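Local coordinates for galactofuranose-binding protein YtfQ (PDB 2VK2) that binds alpha- and beta-galactofuranose in the periplasm as the solute-binding component of the YtfQRT-YjfF ABC transporter, at residues D90-V95 with G139-I144; A235-E240 with T284-L289. All coordinates share one frame; numbering follows the deposited sequence.

Interaction 1. Residues D90-V95 with G139-I144; sequences DRSIDV and GASVAI. With GZL (beta-D-galactofuranose), chain B.
R91, S141 and V142 bring the loop after strand 86-89 against the start of helix 141-153, across the cleft in which this periplasmic binding protein holds its sugar. The polar join is a single straight bond: the backbone N of S92 donates to OG of S141 over 2.8 Å, with an angle of 168° at the hydrogen. In S141 this oxygen sits between the backbone N and the carbonyl carbon (chi1 70°), on the side from which the loop arrives, and it also lies against CA of R91. A water completes the seam, giving a hydrogen to the carbonyl O of S92 and accepting one from the backbone N of S141 in the first turn of the helix.

R91 runs extended from CG to NE and crosses the V142 side chain at about a right angle, its NE 3.7 Å from CG2 of V142. The methyl of A140, at the N-cap position, meets the guanidinium obliquely at NH1. The sugar comes to the edge of that group, where NE of R91 donates to O5 of galactofuranose at 2.9 Å and its NH2 to O4 at 3.0 Å. O5 in turn donates to OD1 of D90, over 2.7 Å, while O6 donates to the D90 carbonyl O, against which CG1 of V142 also rests. The R91 grip has a second shell, since NH1 is bound by the carbonyl O of V67. A leucine in place of R91 would probably cost O4 and O5 the guanidinium bonds from this side and leave the V67 carbonyl without this partner. Because O5 accepts from one side chain and donates to another, the contact reads a ligand hydroxyl in both hydrogen-bonding senses, consistent with selective recognition of the exocyclic arm and ring oxygen.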
# COMPACT_ATOMS: atom_id res chain seq x y z
N ASP A 90 0.67 4.66 -6.83
CA ASP A 90 0.75 3.94 -5.53
C ASP A 90 1.90 2.94 -5.34
O ASP A 90 2.26 2.67 -4.23
CB ASP A 90 -0.64 3.36 -5.13
CG ASP A 90 -0.94 2.00 -5.71
OD1 ASP A 90 -0.27 1.04 -5.42
OD2 ASP A 90 -1.95 1.87 -6.41
N ARG A 91 2.48 2.47 -6.42
CA ARG A 91 3.82 1.76 -6.40
C ARG A 91 4.72 2.37 -7.47
O ARG A 91 4.26 2.96 -8.38
CB ARG A 91 3.65 0.27 -6.64
CG ARG A 91 2.69 -0.40 -5.59
CD ARG A 91 2.72 -1.90 -5.69
NE ARG A 91 1.71 -2.45 -4.71
CZ ARG A 91 1.25 -3.68 -4.71
NH1 ARG A 91 1.71 -4.61 -5.50
NH2 ARG A 91 0.29 -4.02 -3.88
N SER A 92 6.00 2.13 -7.25
CA SER A 92 7.04 2.70 -8.10
C SER A 92 7.75 1.62 -8.91
O SER A 92 7.63 0.42 -8.63
CB SER A 92 8.06 3.44 -7.24
OG SER A 92 7.47 4.56 -6.58
N ILE A 93 8.49 2.05 -9.92
CA ILE A 93 9.29 1.14 -10.73
C ILE A 93 10.76 1.53 -10.64
O ILE A 93 11.10 2.66 -10.30
CB ILE A 93 8.81 1.09 -12.21
CG1 ILE A 93 9.06 2.42 -12.92
CG2 ILE A 93 7.34 0.70 -12.27
CD1 ILE A 93 8.65 2.40 -14.39
N ASP A 94 11.60 0.55 -10.94
CA ASP A 94 13.04 0.74 -10.96
C ASP A 94 13.51 0.69 -12.42
O ASP A 94 13.70 -0.38 -12.98
CB ASP A 94 13.74 -0.33 -10.12
CG ASP A 94 15.22 -0.08 -9.94
OD1 ASP A 94 15.67 1.08 -10.07
OD2 ASP A 94 15.95 -1.05 -9.65
N VAL A 95 13.65 1.87 -13.02
CA VAL A 95 14.16 1.98 -14.39
C VAL A 95 15.23 3.06 -14.43
O VAL A 95 15.18 4.03 -13.67
CB VAL A 95 13.04 2.34 -15.40
CG1 VAL A 95 11.99 1.24 -15.46
CG2 VAL A 95 12.40 3.68 -15.07
N GLY A 139 8.75 -8.03 -4.23
CA GLY A 139 9.12 -7.21 -5.37
C GLY A 139 8.37 -5.90 -5.51
O GLY A 139 8.77 -5.04 -6.29
N ALA A 140 7.27 -5.74 -4.77
CA ALA A 140 6.54 -4.48 -4.76
C ALA A 140 7.40 -3.40 -4.13
O ALA A 140 7.97 -3.62 -3.06
CB ALA A 140 5.23 -4.62 -3.99
N SER A 141 7.51 -2.24 -4.77
CA SER A 141 8.35 -1.16 -4.23
C SER A 141 7.94 -0.83 -2.81
O SER A 141 8.78 -0.58 -1.95
CB SER A 141 8.26 0.09 -5.10
OG SER A 141 6.99 0.72 -4.99
N VAL A 142 6.63 -0.83 -2.56
CA VAL A 142 6.08 -0.46 -1.26
C VAL A 142 6.46 -1.45 -0.16
O VAL A 142 6.65 -1.05 0.98
CB VAL A 142 4.54 -0.27 -1.33
CG1 VAL A 142 4.20 0.91 -2.23
CG2 VAL A 142 3.85 -1.54 -1.82
N ALA A 143 6.59 -2.73 -0.50
CA ALA A 143 7.03 -3.74 0.46
C ALA A 143 8.51 -3.56 0.79
O ALA A 143 8.90 -3.58 1.96
CB ALA A 143 6.76 -5.14 -0.07
N ILE A 144 9.32 -3.36 -0.24
CA ILE A 144 10.74 -3.10 -0.07
C ILE A 144 10.96 -1.87 0.81
O ILE A 144 11.76 -1.90 1.75
CB ILE A 144 11.43 -2.91 -1.44
CG1 ILE A 144 11.42 -4.23 -2.22
CG2 ILE A 144 12.85 -2.41 -1.27
CD1 ILE A 144 11.69 -4.06 -3.71
C6 GZL B . 0.10 1.16 -1.40
C5 GZL B . 0.09 -0.07 -1.95
C4 GZL B . -0.38 -1.31 -1.23
C3 GZL B . -1.21 -1.23 0.03
C2 GZL B . -2.23 -2.06 -0.04
O6 GZL B . 0.55 2.23 -2.07
O5 GZL B . 0.62 -0.24 -3.17
O4 GZL B . -1.21 -2.10 -2.10
O3 GZL B . -0.86 -0.48 1.07
C1 GZL B . -2.29 -2.70 -1.38
O2 GZL B . -3.15 -2.33 0.89
O1 GZL B . -2.11 -4.11 -1.31
O HOH W 1 6.29 -1.83 -7.49

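Interaction 2. Residues A235-E240 with T284-L289; sequences AMMDGE and TAKEEL
M236 and M237, in the last turn of helix 230-237 before G239 closes it in a Schellman motif, meet the first turns of helix 285-291 through purely apolar contacts. The close part centres on A285, whose methyl points at the other helix and is touched by both methionines: CB of M236 lies 3.7 Å from CB of A285, and CG of M237 packs on the same methyl at 3.9 Å. So small a side chain lets the backbones come near, the CA atoms of M236 and A285 being 6.3 Å apart. M236 extends beyond CG, bringing its sulfur alongside the A285 methyl as well, and its side chain also touches P282 and A241. Equally close, SD of M237 lies 3.7 Å from CD2 of L289, whose side chain it crosses at about a right angle. L289 also leans on P230, Y233 and K234, extending the interface back along helix 230-237.

Toward solvent the packing is looser. The M237 chain bends at chi3 (72°), and CE of M237 comes 4.0 Å from CG of K286. K286 offers mainly its CA and the start of its aliphatic chain, while its ammonium end leads away. In the fold, helix 230-237 is the crossover between the parallel neighbours 222-225 and 243-246 of the mixed sheet, and helix 285-291 follows the antiparallel edge strand 278-280; their meeting is plain helix packing within that domain, away from the sugar.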
# COMPACT_ATOMS: atom_id res chain seq x y z
N ALA A 235 -10.91 -2.14 14.74
CA ALA A 235 -10.08 -2.97 15.61
C ALA A 235 -9.52 -2.15 16.78
O ALA A 235 -9.51 -2.62 17.91
CB ALA A 235 -8.95 -3.59 14.81
N MET A 236 -9.06 -0.93 16.49
CA MET A 236 -8.57 -0.04 17.55
C MET A 236 -9.64 0.25 18.59
O MET A 236 -9.36 0.25 19.79
CB MET A 236 -8.08 1.28 16.96
CG MET A 236 -6.77 1.19 16.19
SD MET A 236 -6.25 2.81 15.65
CE MET A 236 -4.84 2.38 14.62
N MET A 237 -10.86 0.50 18.13
CA MET A 237 -11.97 0.80 19.05
C MET A 237 -12.32 -0.39 19.94
O MET A 237 -12.80 -0.20 21.06
CB MET A 237 -13.18 1.27 18.25
CG MET A 237 -12.98 2.65 17.65
SD MET A 237 -14.23 3.09 16.43
CE MET A 237 -15.65 3.34 17.48
N ASP A 238 -12.07 -1.61 19.46
CA ASP A 238 -12.24 -2.83 20.26
C ASP A 238 -11.01 -3.20 21.08
O ASP A 238 -11.00 -4.22 21.77
CB ASP A 238 -12.62 -4.01 19.35
CG ASP A 238 -14.05 -3.94 18.85
OD1 ASP A 238 -14.87 -3.23 19.47
OD2 ASP A 238 -14.35 -4.61 17.84
N GLY A 239 -9.96 -2.37 21.00
CA GLY A 239 -8.74 -2.59 21.78
C GLY A 239 -7.79 -3.63 21.20
O GLY A 239 -6.89 -4.10 21.90
N GLU A 240 -7.98 -3.98 19.93
CA GLU A 240 -7.26 -5.11 19.33
C GLU A 240 -6.18 -4.72 18.31
O GLU A 240 -5.49 -5.59 17.80
CB GLU A 240 -8.27 -6.08 18.72
CG GLU A 240 -9.24 -6.62 19.77
CD GLU A 240 -10.12 -7.75 19.28
OE1 GLU A 240 -10.35 -7.86 18.06
OE2 GLU A 240 -10.60 -8.52 20.13
N THR A 284 -7.76 8.46 18.33
CA THR A 284 -8.42 9.15 17.22
C THR A 284 -9.19 8.20 16.29
O THR A 284 -9.67 8.62 15.24
CB THR A 284 -7.39 9.92 16.36
OG1 THR A 284 -6.44 9.00 15.82
CG2 THR A 284 -6.66 10.96 17.21
N ALA A 285 -9.32 6.94 16.69
CA ALA A 285 -9.89 5.90 15.82
C ALA A 285 -11.33 6.18 15.41
O ALA A 285 -11.69 6.02 14.24
CB ALA A 285 -9.79 4.53 16.49
N LYS A 286 -12.16 6.58 16.37
CA LYS A 286 -13.57 6.87 16.10
C LYS A 286 -13.71 8.01 15.09
O LYS A 286 -14.50 7.91 14.15
CB LYS A 286 -14.30 7.22 17.40
CG LYS A 286 -15.81 7.31 17.25
CD LYS A 286 -16.49 7.52 18.60
CE LYS A 286 -18.00 7.65 18.46
NZ LYS A 286 -18.39 8.87 17.70
N GLU A 287 -12.94 9.08 15.29
CA GLU A 287 -12.97 10.24 14.39
C GLU A 287 -12.51 9.87 12.98
O GLU A 287 -13.11 10.31 12.00
CB GLU A 287 -12.08 11.37 14.93
CG GLU A 287 -12.62 12.03 16.19
N GLU A 288 -11.45 9.07 12.87
CA GLU A 288 -10.94 8.65 11.57
C GLU A 288 -11.90 7.70 10.86
O GLU A 288 -12.09 7.81 9.65
CB GLU A 288 -9.56 8.00 11.71
CG GLU A 288 -8.46 8.98 12.07
CD GLU A 288 -8.35 10.13 11.09
OE1 GLU A 288 -8.31 9.88 9.87
OE2 GLU A 288 -8.31 11.30 11.54
N LEU A 289 -12.51 6.79 11.61
CA LEU A 289 -13.51 5.87 11.07
C LEU A 289 -14.69 6.62 10.45
O LEU A 289 -15.22 6.21 9.42
CB LEU A 289 -14.02 4.91 12.16
CG LEU A 289 -15.04 3.86 11.74
CD1 LEU A 289 -14.50 2.97 10.62
CD2 LEU A 289 -15.45 3.01 12.94

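Interaction 1 is a buried contact beside the sugar, about 10 Å from the centre of the chain, whereas interaction 2 lies partly exposed, with its centre about 20 Å from the centre of the chain. Their centres are about 30 Å apart on opposite sides of the chain's centre, and they share no helix or strand. The areas buried are nearly equal, yet the chemistry differs: 90-95 with 139-144 combines polar bonds, one of them through a water, with the methyls of V142 and A140, while 235-240 with 284-289 relies on methionine, alanine and leucine. Of these two contacts, the one at the cleft is directional and polar in part, and the peripheral one joins its helices by apolar packing.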